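Local coordinates for dipicolinate synthase subunit A (Bacillus halodurans, PDB 3D4O), which probably serves as the nicotinamide-nucleotide-binding oxidoreductase subunit of the synthase that makes dipicolinic acid, the calcium chelator of bacterial endospores, at residues C[108-113]-C[120-125]; C[124-129]-C[282-287]; C[159-164]-C[202-207]; C[180-185]-C[212-217]. All blocks are in the same frame, centred on the assembly; numbering follows the deposited sequence.

Contact 1: C[108-113]-C[120-125]; sequences YLNQCM and LVKLME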
loop_
_atom_site.group_PDB
_atom_site.type_symbol
_atom_site.label_atom_id
_atom_site.label_comp_id
_atom_site.label_asym_id
_atom_site.label_seq_id
_atom_site.Cartn_x
_atom_site.Cartn_y
_atom_site.Cartn_z
ATOM N N TYR C 108 29.880 -13.013 8.861
ATOM C CA TYR C 108 30.833 -12.067 9.472
ATOM C C TYR C 108 30.581 -11.916 10.942
ATOM O O TYR C 108 31.484 -12.001 11.765
ATOM C CB TYR C 108 30.714 -10.663 8.884
ATOM C CG TYR C 108 31.549 -9.619 9.626
ATOM C CD1 TYR C 108 31.033 -8.908 10.706
ATOM C CD2 TYR C 108 32.848 -9.331 9.230
ATOM C CE1 TYR C 108 31.809 -7.952 11.374
ATOM C CE2 TYR C 108 33.612 -8.391 9.890
ATOM C CZ TYR C 108 33.091 -7.701 10.951
ATOM O OH TYR C 108 33.880 -6.768 11.591
ATOM N N LEU C 109 29.323 -11.649 11.248
ATOM C CA LEU C 109 28.929 -11.405 12.633
ATOM C C LEU C 109 29.122 -12.672 13.446
ATOM O O LEU C 109 29.656 -12.631 14.563
ATOM C CB LEU C 109 27.483 -10.876 12.727
ATOM C CG LEU C 109 27.070 -10.401 14.123
ATOM C CD1 LEU C 109 28.105 -9.366 14.612
ATOM C CD2 LEU C 109 25.651 -9.849 14.137
ATOM N N ASN C 110 28.717 -13.790 12.857
ATOM C CA ASN C 110 28.830 -15.106 13.520
ATOM C C ASN C 110 30.284 -15.458 13.801
ATOM O O ASN C 110 30.608 -16.129 14.782
ATOM C CB ASN C 110 28.215 -16.241 12.693
ATOM C CG ASN C 110 26.707 -16.201 12.662
ATOM O OD1 ASN C 110 26.092 -16.713 11.724
ATOM N ND2 ASN C 110 26.096 -15.590 13.679
ATOM N N GLN C 111 31.152 -14.978 12.922
ATOM C CA GLN C 111 32.593 -15.238 13.025
ATOM C C GLN C 111 33.213 -14.398 14.121
ATOM O O GLN C 111 34.181 -14.824 14.767
ATOM C CB GLN C 111 33.313 -14.964 11.698
ATOM N N CYS C 112 32.671 -13.204 14.335
ATOM C CA CYS C 112 33.232 -12.313 15.365
ATOM C C CYS C 112 32.965 -12.904 16.711
ATOM O O CYS C 112 33.831 -12.965 17.578
ATOM C CB CYS C 112 32.581 -10.926 15.364
ATOM S SG CYS C 112 33.033 -9.841 13.997
HETATM N N MSE C 113 31.720 -13.324 16.854
HETATM C CA MSE C 113 31.208 -13.877 18.105
HETATM C C MSE C 113 31.948 -15.121 18.433
HETATM O O MSE C 113 32.282 -15.376 19.588
HETATM C CB MSE C 113 29.725 -14.225 17.997
HETATM C CG MSE C 113 28.816 -13.027 17.814
HETATM SE SE MSE C 113 29.060 -11.717 19.211
HETATM C CE MSE C 113 30.446 -10.620 18.450
ATOM N N LEU C 120 25.641 -14.510 21.381
ATOM C CA LEU C 120 24.819 -13.777 20.433
ATOM C C LEU C 120 23.394 -14.270 20.447
ATOM O O LEU C 120 23.119 -15.460 20.294
ATOM C CB LEU C 120 25.377 -13.931 19.022
ATOM C CG LEU C 120 24.601 -13.323 17.864
ATOM C CD1 LEU C 120 24.598 -11.792 17.925
ATOM C CD2 LEU C 120 25.211 -13.823 16.569
ATOM N N VAL C 121 22.497 -13.314 20.637
ATOM C CA VAL C 121 21.073 -13.557 20.618
ATOM C C VAL C 121 20.448 -12.929 19.381
ATOM O O VAL C 121 20.466 -11.731 19.171
ATOM C CB VAL C 121 20.401 -13.023 21.887
ATOM C CG1 VAL C 121 18.894 -13.195 21.788
ATOM C CG2 VAL C 121 20.944 -13.741 23.097
ATOM N N LYS C 122 19.897 -13.797 18.561
ATOM C CA LYS C 122 19.220 -13.420 17.346
ATOM C C LYS C 122 17.736 -13.462 17.650
ATOM O O LYS C 122 17.116 -14.537 17.651
ATOM C CB LYS C 122 19.567 -14.396 16.218
ATOM C CG LYS C 122 21.010 -14.301 15.728
ATOM C CD LYS C 122 21.339 -15.414 14.751
ATOM C CE LYS C 122 21.789 -16.702 15.451
ATOM N NZ LYS C 122 23.147 -16.584 16.071
ATOM N N LEU C 123 17.178 -12.284 17.900
ATOM C CA LEU C 123 15.786 -12.169 18.325
ATOM C C LEU C 123 14.804 -12.755 17.342
ATOM O O LEU C 123 13.712 -13.203 17.739
ATOM C CB LEU C 123 15.397 -10.710 18.654
ATOM C CG LEU C 123 16.165 -10.115 19.860
ATOM C CD1 LEU C 123 15.754 -8.654 20.098
ATOM C CD2 LEU C 123 15.998 -10.964 21.157
HETATM N N MSE C 124 15.187 -12.811 16.075
HETATM C CA MSE C 124 14.256 -13.306 15.039
HETATM C C MSE C 124 14.143 -14.825 15.035
HETATM O O MSE C 124 13.310 -15.384 14.341
HETATM C CB MSE C 124 14.581 -12.755 13.648
HETATM C CG MSE C 124 14.324 -11.248 13.554
HETATM SE SE MSE C 124 12.397 -10.854 13.692
HETATM C CE MSE C 124 12.036 -11.538 11.930
ATOM N N GLU C 125 14.955 -15.480 15.845
ATOM C CA GLU C 125 14.870 -16.943 15.973
ATOM C C GLU C 125 13.833 -17.334 17.007
ATOM O O GLU C 125 13.581 -18.514 17.226
ATOM C CB GLU C 125 16.209 -17.567 16.343
ATOM C CG GLU C 125 17.119 -17.575 15.166
ATOM C CD GLU C 125 18.470 -18.171 15.452
ATOM O OE1 GLU C 125 18.777 -18.531 16.605
ATOM O OE2 GLU C 125 19.243 -18.245 14.485
#

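Contact 2: C[124-129]-C[282-287]; sequences MERDDI and ADVLVK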
loop_
_atom_site.group_PDB
_atom_site.type_symbol
_atom_site.label_atom_id
_atom_site.label_comp_id
_atom_site.label_asym_id
_atom_site.label_seq_id
_atom_site.Cartn_x
_atom_site.Cartn_y
_atom_site.Cartn_z
HETATM N N MSE C 124 15.187 -12.811 16.075
HETATM C CA MSE C 124 14.256 -13.306 15.039
HETATM C C MSE C 124 14.143 -14.825 15.035
HETATM O O MSE C 124 13.310 -15.384 14.341
HETATM C CB MSE C 124 14.581 -12.755 13.648
HETATM C CG MSE C 124 14.324 -11.248 13.554
HETATM SE SE MSE C 124 12.397 -10.854 13.692
HETATM C CE MSE C 124 12.036 -11.538 11.930
ATOM N N GLU C 125 14.955 -15.480 15.845
ATOM C CA GLU C 125 14.870 -16.943 15.973
ATOM C C GLU C 125 13.833 -17.334 17.007
ATOM O O GLU C 125 13.581 -18.514 17.226
ATOM C CB GLU C 125 16.209 -17.567 16.343
ATOM C CG GLU C 125 17.119 -17.575 15.166
ATOM C CD GLU C 125 18.470 -18.171 15.452
ATOM O OE1 GLU C 125 18.777 -18.531 16.605
ATOM O OE2 GLU C 125 19.243 -18.245 14.485
ATOM N N ARG C 126 13.277 -16.343 17.687
ATOM C CA ARG C 126 12.237 -16.637 18.668
ATOM C C ARG C 126 10.957 -16.638 17.863
ATOM O O ARG C 126 10.546 -15.614 17.325
ATOM C CB ARG C 126 12.176 -15.620 19.795
ATOM C CG ARG C 126 13.508 -15.354 20.491
ATOM C CD ARG C 126 13.309 -15.099 21.981
ATOM N NE ARG C 126 11.999 -14.514 22.230
ATOM C CZ ARG C 126 11.484 -14.284 23.425
ATOM N NH1 ARG C 126 12.177 -14.597 24.519
ATOM N NH2 ARG C 126 10.264 -13.735 23.512
ATOM N N ASP C 127 10.314 -17.782 17.771
ATOM C CA ASP C 127 9.158 -17.885 16.873
ATOM C C ASP C 127 8.094 -16.883 17.217
ATOM O O ASP C 127 7.450 -16.329 16.325
ATOM C CB ASP C 127 8.598 -19.301 16.798
ATOM C CG ASP C 127 9.588 -20.276 16.187
ATOM O OD1 ASP C 127 10.335 -19.874 15.263
ATOM O OD2 ASP C 127 9.647 -21.431 16.664
ATOM N N ASP C 128 7.950 -16.596 18.502
ATOM C CA ASP C 128 6.918 -15.639 18.917
ATOM C C ASP C 128 7.187 -14.256 18.368
ATOM O O ASP C 128 6.284 -13.593 17.819
ATOM C CB ASP C 128 6.654 -15.609 20.430
ATOM C CG ASP C 128 7.878 -15.266 21.277
ATOM O OD1 ASP C 128 9.049 -15.369 20.841
ATOM O OD2 ASP C 128 7.628 -14.952 22.445
ATOM N N ILE C 129 8.428 -13.825 18.493
ATOM C CA ILE C 129 8.810 -12.487 18.034
ATOM C C ILE C 129 8.691 -12.457 16.516
ATOM O O ILE C 129 8.138 -11.528 15.916
ATOM C CB ILE C 129 10.244 -12.112 18.448
ATOM C CG1 ILE C 129 10.376 -12.022 19.975
ATOM C CG2 ILE C 129 10.649 -10.783 17.822
ATOM C CD1 ILE C 129 9.386 -11.050 20.600
ATOM N N ALA C 282 11.439 -3.941 22.600
ATOM C CA ALA C 282 11.790 -3.265 23.857
ATOM C C ALA C 282 11.368 -4.125 25.018
ATOM O O ALA C 282 12.117 -4.349 25.954
ATOM C CB ALA C 282 11.148 -1.856 23.958
ATOM N N ASP C 283 10.149 -4.609 24.922
ATOM C CA ASP C 283 9.573 -5.455 25.972
ATOM C C ASP C 283 10.412 -6.705 26.225
ATOM O O ASP C 283 10.643 -7.088 27.369
ATOM C CB ASP C 283 8.167 -5.913 25.605
ATOM C CG ASP C 283 7.127 -4.820 25.756
ATOM O OD1 ASP C 283 7.371 -3.849 26.499
ATOM O OD2 ASP C 283 6.050 -4.962 25.141
ATOM N N VAL C 284 10.839 -7.349 25.152
ATOM C CA VAL C 284 11.590 -8.601 25.295
ATOM C C VAL C 284 12.992 -8.299 25.811
ATOM O O VAL C 284 13.556 -9.033 26.665
ATOM C CB VAL C 284 11.599 -9.463 23.993
ATOM C CG1 VAL C 284 12.372 -8.801 22.872
ATOM C CG2 VAL C 284 12.209 -10.824 24.306
ATOM N N LEU C 285 13.509 -7.155 25.370
ATOM C CA LEU C 285 14.884 -6.768 25.700
ATOM C C LEU C 285 14.997 -6.441 27.193
ATOM O O LEU C 285 15.992 -6.790 27.866
ATOM C CB LEU C 285 15.395 -5.610 24.816
ATOM C CG LEU C 285 15.805 -5.996 23.383
ATOM C CD1 LEU C 285 16.023 -4.789 22.456
ATOM C CD2 LEU C 285 17.068 -6.830 23.491
ATOM N N VAL C 286 13.971 -5.767 27.698
ATOM C CA VAL C 286 13.946 -5.391 29.113
ATOM C C VAL C 286 14.018 -6.663 29.948
ATOM O O VAL C 286 14.777 -6.764 30.910
ATOM C CB VAL C 286 12.672 -4.593 29.491
ATOM C CG1 VAL C 286 12.400 -4.738 30.958
ATOM C CG2 VAL C 286 12.807 -3.121 29.107
ATOM N N LYS C 287 13.264 -7.661 29.513
ATOM C CA LYS C 287 13.189 -8.952 30.223
ATOM C C LYS C 287 14.503 -9.721 30.168
ATOM O O LYS C 287 14.982 -10.226 31.179
ATOM C CB LYS C 287 12.063 -9.817 29.660
#

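Contact 3: C[159-164]-C[202-207]; sequences AVLGLG and FHISKA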
loop_
_atom_site.group_PDB
_atom_site.type_symbol
_atom_site.label_atom_id
_atom_site.label_comp_id
_atom_site.label_asym_id
_atom_site.label_seq_id
_atom_site.Cartn_x
_atom_site.Cartn_y
_atom_site.Cartn_z
ATOM N N ALA C 159 0.877 -15.312 -5.786
ATOM C CA ALA C 159 1.598 -16.484 -5.259
ATOM C C ALA C 159 2.482 -16.049 -4.126
ATOM O O ALA C 159 3.106 -14.968 -4.183
ATOM C CB ALA C 159 2.461 -17.136 -6.309
ATOM N N VAL C 160 2.460 -16.855 -3.071
ATOM C CA VAL C 160 3.401 -16.697 -1.954
ATOM C C VAL C 160 4.229 -17.975 -1.928
ATOM O O VAL C 160 3.695 -19.089 -2.036
ATOM C CB VAL C 160 2.751 -16.485 -0.587
ATOM C CG1 VAL C 160 3.841 -16.423 0.499
ATOM C CG2 VAL C 160 1.887 -15.216 -0.523
ATOM N N LEU C 161 5.537 -17.817 -1.821
ATOM C CA LEU C 161 6.455 -18.964 -1.812
ATOM C C LEU C 161 6.924 -19.128 -0.382
ATOM O O LEU C 161 7.554 -18.229 0.185
ATOM C CB LEU C 161 7.635 -18.746 -2.744
ATOM C CG LEU C 161 7.252 -18.444 -4.193
ATOM C CD1 LEU C 161 8.514 -18.250 -5.042
ATOM C CD2 LEU C 161 6.346 -19.495 -4.819
ATOM N N GLY C 162 6.497 -20.238 0.204
ATOM C CA GLY C 162 6.821 -20.602 1.580
ATOM C C GLY C 162 5.669 -20.406 2.528
ATOM O O GLY C 162 4.931 -19.424 2.426
ATOM N N LEU C 163 5.472 -21.377 3.416
ATOM C CA LEU C 163 4.435 -21.239 4.401
ATOM C C LEU C 163 5.049 -21.327 5.810
ATOM O O LEU C 163 4.550 -22.006 6.719
ATOM C CB LEU C 163 3.279 -22.197 4.207
ATOM C CG LEU C 163 2.081 -21.702 5.029
ATOM C CD1 LEU C 163 1.112 -20.806 4.196
ATOM C CD2 LEU C 163 1.336 -22.856 5.581
ATOM N N GLY C 164 6.158 -20.621 5.948
ATOM C CA GLY C 164 6.787 -20.455 7.250
ATOM C C GLY C 164 6.060 -19.373 8.046
ATOM O O GLY C 164 4.911 -18.992 7.737
ATOM N N PHE C 202 0.659 -25.624 -4.113
ATOM C CA PHE C 202 1.412 -26.266 -5.181
ATOM C C PHE C 202 2.791 -26.656 -4.704
ATOM O O PHE C 202 3.360 -25.973 -3.895
ATOM C CB PHE C 202 1.493 -25.408 -6.441
ATOM C CG PHE C 202 2.318 -24.140 -6.306
ATOM C CD1 PHE C 202 1.750 -22.983 -5.816
ATOM C CD2 PHE C 202 3.619 -24.103 -6.762
ATOM C CE1 PHE C 202 2.466 -21.811 -5.743
ATOM C CE2 PHE C 202 4.365 -22.931 -6.704
ATOM C CZ PHE C 202 3.786 -21.790 -6.179
ATOM N N HIS C 203 3.321 -27.766 -5.195
ATOM C CA HIS C 203 4.659 -28.174 -4.778
ATOM C C HIS C 203 5.626 -27.198 -5.401
ATOM O O HIS C 203 5.584 -26.888 -6.601
ATOM C CB HIS C 203 5.002 -29.622 -5.167
ATOM C CG HIS C 203 6.208 -30.165 -4.461
ATOM N ND1 HIS C 203 7.492 -30.001 -4.936
ATOM C CD2 HIS C 203 6.319 -30.905 -3.331
ATOM C CE1 HIS C 203 8.339 -30.611 -4.126
ATOM N NE2 HIS C 203 7.651 -31.169 -3.146
ATOM N N ILE C 204 6.518 -26.735 -4.552
ATOM C CA ILE C 204 7.474 -25.706 -4.907
ATOM C C ILE C 204 8.294 -26.068 -6.147
ATOM O O ILE C 204 8.809 -25.201 -6.858
ATOM C CB ILE C 204 8.399 -25.395 -3.728
ATOM C CG1 ILE C 204 9.092 -24.056 -3.937
ATOM C CG2 ILE C 204 9.417 -26.551 -3.521
ATOM C CD1 ILE C 204 8.206 -22.851 -3.994
ATOM N N SER C 205 8.387 -27.361 -6.420
ATOM C CA SER C 205 9.199 -27.845 -7.551
ATOM C C SER C 205 8.531 -27.562 -8.884
ATOM O O SER C 205 9.130 -27.690 -9.928
ATOM C CB SER C 205 9.499 -29.346 -7.412
ATOM O OG SER C 205 8.313 -30.101 -7.543
ATOM N N LYS C 206 7.284 -27.142 -8.827
ATOM C CA LYS C 206 6.500 -26.841 -10.021
ATOM C C LYS C 206 6.300 -25.352 -10.224
ATOM O O LYS C 206 5.385 -24.937 -10.921
ATOM C CB LYS C 206 5.110 -27.494 -9.905
ATOM C CG LYS C 206 5.165 -28.990 -9.697
ATOM C CD LYS C 206 5.931 -29.648 -10.818
ATOM N N ALA C 207 7.148 -24.556 -9.587
ATOM C CA ALA C 207 7.040 -23.087 -9.681
ATOM C C ALA C 207 6.895 -22.548 -11.078
ATOM O O ALA C 207 6.074 -21.663 -11.333
ATOM C CB ALA C 207 8.215 -22.396 -8.994
#

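Contact 4: C[180-185]-C[212-217]; sequences KVKVGA and RDVDVC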
loop_
_atom_site.group_PDB
_atom_site.type_symbol
_atom_site.label_atom_id
_atom_site.label_comp_id
_atom_site.label_asym_id
_atom_site.label_seq_id
_atom_site.Cartn_x
_atom_site.Cartn_y
_atom_site.Cartn_z
ATOM N N LYS C 180 -6.482 -13.954 -5.471
ATOM C CA LYS C 180 -6.602 -15.407 -5.670
ATOM C C LYS C 180 -5.203 -15.887 -5.397
ATOM O O LYS C 180 -4.300 -15.751 -6.203
ATOM C CB LYS C 180 -7.090 -15.761 -7.063
ATOM C CG LYS C 180 -8.522 -15.341 -7.288
ATOM C CD LYS C 180 -8.913 -15.363 -8.762
ATOM C CE LYS C 180 -10.414 -14.998 -8.947
ATOM N NZ LYS C 180 -10.804 -13.734 -8.231
ATOM N N VAL C 181 -5.058 -16.410 -4.202
ATOM C CA VAL C 181 -3.783 -16.750 -3.669
ATOM C C VAL C 181 -3.412 -18.196 -3.798
ATOM O O VAL C 181 -4.170 -19.100 -3.484
ATOM C CB VAL C 181 -3.704 -16.405 -2.174
ATOM C CG1 VAL C 181 -2.378 -16.887 -1.607
ATOM C CG2 VAL C 181 -3.929 -14.886 -1.909
ATOM N N LYS C 182 -2.205 -18.392 -4.274
ATOM C CA LYS C 182 -1.660 -19.741 -4.348
ATOM C C LYS C 182 -0.369 -19.703 -3.575
ATOM O O LYS C 182 0.319 -18.700 -3.583
ATOM C CB LYS C 182 -1.449 -20.223 -5.779
ATOM C CG LYS C 182 -0.555 -19.370 -6.633
ATOM C CD LYS C 182 -0.159 -20.103 -7.943
ATOM C CE LYS C 182 -1.310 -20.301 -8.891
ATOM N NZ LYS C 182 -0.962 -20.995 -10.211
ATOM N N VAL C 183 -0.112 -20.771 -2.842
ATOM C CA VAL C 183 1.080 -20.861 -2.017
ATOM C C VAL C 183 1.913 -22.087 -2.403
ATOM O O VAL C 183 1.423 -23.221 -2.520
ATOM C CB VAL C 183 0.750 -20.868 -0.491
ATOM C CG1 VAL C 183 2.085 -20.753 0.352
ATOM C CG2 VAL C 183 -0.216 -19.729 -0.099
ATOM N N GLY C 184 3.183 -21.823 -2.623
ATOM C CA GLY C 184 4.152 -22.869 -2.972
ATOM C C GLY C 184 4.989 -23.302 -1.788
ATOM O O GLY C 184 5.472 -22.484 -1.021
ATOM N N ALA C 185 5.116 -24.610 -1.626
ATOM C CA ALA C 185 5.932 -25.188 -0.518
ATOM C C ALA C 185 6.274 -26.623 -0.822
ATOM O O ALA C 185 5.674 -27.243 -1.664
ATOM C CB ALA C 185 5.181 -25.107 0.823
ATOM N N ARG C 212 3.159 -19.014 -14.159
ATOM C CA ARG C 212 3.046 -18.452 -15.503
ATOM C C ARG C 212 1.878 -17.488 -15.671
ATOM O O ARG C 212 1.841 -16.718 -16.629
ATOM C CB ARG C 212 3.081 -19.540 -16.592
ATOM C CG ARG C 212 1.947 -20.510 -16.677
ATOM C CD ARG C 212 2.432 -21.755 -17.426
ATOM N N ASP C 213 0.956 -17.499 -14.717
ATOM C CA ASP C 213 -0.196 -16.590 -14.772
ATOM C C ASP C 213 -0.287 -15.683 -13.553
ATOM O O ASP C 213 -1.286 -15.001 -13.324
ATOM C CB ASP C 213 -1.509 -17.359 -14.944
ATOM C CG ASP C 213 -1.790 -18.319 -13.803
ATOM O OD1 ASP C 213 -0.908 -18.486 -12.930
ATOM O OD2 ASP C 213 -2.895 -18.912 -13.786
ATOM N N VAL C 214 0.785 -15.670 -12.787
ATOM C CA VAL C 214 0.835 -14.889 -11.553
ATOM C C VAL C 214 1.167 -13.433 -11.767
ATOM O O VAL C 214 2.118 -13.063 -12.487
ATOM C CB VAL C 214 1.782 -15.550 -10.533
ATOM C CG1 VAL C 214 1.997 -14.674 -9.355
ATOM C CG2 VAL C 214 1.144 -16.885 -10.119
ATOM N N ASP C 215 0.390 -12.617 -11.080
ATOM C CA ASP C 215 0.514 -11.165 -11.182
ATOM C C ASP C 215 1.468 -10.553 -10.163
ATOM O O ASP C 215 2.108 -9.555 -10.428
ATOM C CB ASP C 215 -0.846 -10.537 -10.965
ATOM C CG ASP C 215 -1.820 -10.929 -12.005
ATOM O OD1 ASP C 215 -1.469 -10.823 -13.200
ATOM O OD2 ASP C 215 -2.943 -11.307 -11.618
ATOM N N VAL C 216 1.466 -11.129 -8.963
ATOM C CA VAL C 216 2.350 -10.686 -7.880
ATOM C C VAL C 216 2.845 -11.921 -7.175
ATOM O O VAL C 216 2.061 -12.789 -6.805
ATOM C CB VAL C 216 1.673 -9.739 -6.849
ATOM C CG1 VAL C 216 2.711 -9.259 -5.772
ATOM C CG2 VAL C 216 1.064 -8.500 -7.539
ATOM N N CYS C 217 4.150 -11.997 -7.045
ATOM C CA CYS C 217 4.796 -13.110 -6.389
ATOM C C CYS C 217 5.635 -12.616 -5.219
ATOM O O CYS C 217 6.517 -11.774 -5.389
ATOM C CB CYS C 217 5.675 -13.819 -7.385
ATOM S SG CYS C 217 6.604 -15.227 -6.706
#

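Contact 1: C[108-113]-C[120-125]
The flat amide of Asn-110 meets Leu-120 through its nitrogen: ND2 lies 3.5 Å from the methyl CD2, which extends the line of the CG-ND2 bond. The ammonium of Lys-122 stands off the amide plane, its NZ 3.9 Å from ND2 of Asn-110. Both nitrogens are donors, so the pair is mere proximity, and no hydrogen bond crosses the contact. Lys-122 suits this side by its aliphatic stem and polar end, Asn-110 by a short side chain that sets its amide at the margin, ND2 against the leucine methyl.

Farther in, the contact is purely apolar. Leu-120 projects from the strand toward the helix with CG anti to its backbone N (chi1 176°), which carries its methyls across to the helix. Its CB rests 3.8 Å from CG of Met-113, a selenomethionine here, and the two side chains cross at about a right angle. The flexible Met-113 chain, bent at chi2 and chi3, fits itself to the leucine and also reaches Val-100 on the neighbouring strand. Leu-109, one helical turn earlier, adds a looser touch, its CD2 4.4 Å from CD1 of Leu-120.

Helix and strand axes run nearly antiparallel, at 150°, and come within 10.4 Å. This is the return leg of a beta-alpha-beta crossover: strand 99-102, helix 107-116 and edge strand 119-122, closing the parallel sheet of a Rossmann-like N-terminal domain.

Contact 2: C[124-129]-C[282-287]
Val-284 of the C-terminal helix 274-289 meets Arg-126 and Ile-129 where the long helix 127-148 begins, just after the last strand of the first Rossmann-like sheet. The contact thus belongs to the junction of a two-domain fold: helix 274-289, from the end of the chain, also packs on helix 15-26 of the N-terminal domain through Leu-285 and Val-286.

Between the segments the forces are apolar and dispersive. CD1 of Ile-129 approaches CB of Val-284 at 4.4 Å, a loose touch between branched residues well suited to a buried helix interface; Ile-129 also packs on Ile-280 and Leu-281. The other partner is a flat cation laid on a methyl. CG2 of Val-284 sits 3.5 Å above one face of the Arg-126 guanidinium, offset toward its rim, so a group that must keep its N-H bonds in its own plane still covers a hydrocarbon surface. With CG2 anti to the backbone N, Val-284 points this methyl at the arginine.

The polar bonds of Arg-126 lie within segment 124-129, whereas Asp-127 salt-bridges Arg-165. Arg-126 occupies the N-cap position, and its side chain, bent at chi2 and chi3, folds back toward Asp-128. The salt bridge closes at 3.1 Å between NH2 of Arg-126 and OD2 of Asp-128, while NE of Arg-126 gives OD1 of Asp-128 a long, weak bond of 3.4 Å at 124°.

Contact 3: C[159-164]-C[202-207]
The two segments leave parallel strands that are not neighbours, strand 180-185 running between them, and their backbones come nearest at Leu-161 and Ile-204, with CA atoms 7.5 Å apart. No hydrogen bond joins them; side chains reaching over the intervening strand make the contact.

One methyl does most of the work. CD2 of Leu-161 lies 3.7 Å from CZ of Phe-202, approaching the ring obliquely, and the same carbon is 3.9 Å from CD1 of Ile-204. Leu-161 and Ile-204 meet at about a right angle, each presenting a terminal methyl. Phe-202 holds its CG between the backbone N and the carbonyl carbon (chi1 68°), the crowded position, and this carries the ring from its edge strand over the backbone of Gly-184 toward Leu-161, with Lys-182 also touching it. A flat ring suits the place, lying over bare glycine backbone and reaching Leu-161 with CZ, while one leucine branch touches both ring and isoleucine. On its other contacts Leu-161 packs against Cys-217, Asn-219, Val-225 and Val-226.

Beyond strand 200-203 the chain turns tightly, and His-203 steadies the turn. Its ND1 accepts a bond of 3.2 Å from N of Ser-205, tilted 28° from the ring plane, and pairs with OG of Ser-205 at 2.7 Å.

After Leu-161 the chain enters Gly-162, whose phi of 105° would drive a CB into the preceding carbonyl O. Gly-162 and Gly-164 fit the glycine-rich strand-turn-helix of a Rossmann fold, consistent with a nucleotide-binding loop, and the apolar cluster packs beneath the strand end from which that loop springs.

Contact 4: C[180-185]-C[212-217]
In the parallel sheet of the second Rossmann-like domain, strands 180-185 and 216-219 flank strand 157-161, and this contact spans the central strand near the chain's approach to 216-219. Lys-182 points across from the first strand and Val-214 from the turn before the second; both side chains also touch Ala-159 between them, whose small methyl lets them meet above it. There CD of Lys-182 lies 4.1 Å from CG2 of Val-214, a light touch of hydrocarbon on hydrocarbon. Bending at chi3 (68°), the lysine then sends its amine past the valine toward the more exposed Asp-213. NZ of Lys-182 stands 3.7 Å from OD1 of Asp-213, a long salt bridge. A closer grip on the amine comes from the backbone, for NZ is hydrogen-bonded to O of Glu-210 at the end of helix 207-210.

Lysine suits the site by joining an apolar stem to a cationic tip: the stem covers buried Val-214 and Ala-159, while the tip is held by the carbonyl O of Glu-210 and is probably drawn also by the aspartate. At such a separation the carboxylate would contribute general electrostatic attraction more than a directed bond.

In the fold
From the N terminus, contact 1 closes first, a short loop within one crossover at the edge of the N-terminal sheet. Contact 2 opens on Met-124 and Glu-125, the residues where contact 1 ends, and closes only when helix 274-289 returns to the start of helix 127-148, beside the N-terminal domain, so its loop spans most of the second domain; Leu-123 packing on Leu-285 joins the two contacts. Nested inside that loop lie contacts 3 and 4, whose segments alternate along the chain and cross. Their centres are 8 Å apart in the C-terminal sheet, where strands 157-161 and 180-185 run side by side, whereas contacts 1 and 4 sit on opposite sides of the chain's centre.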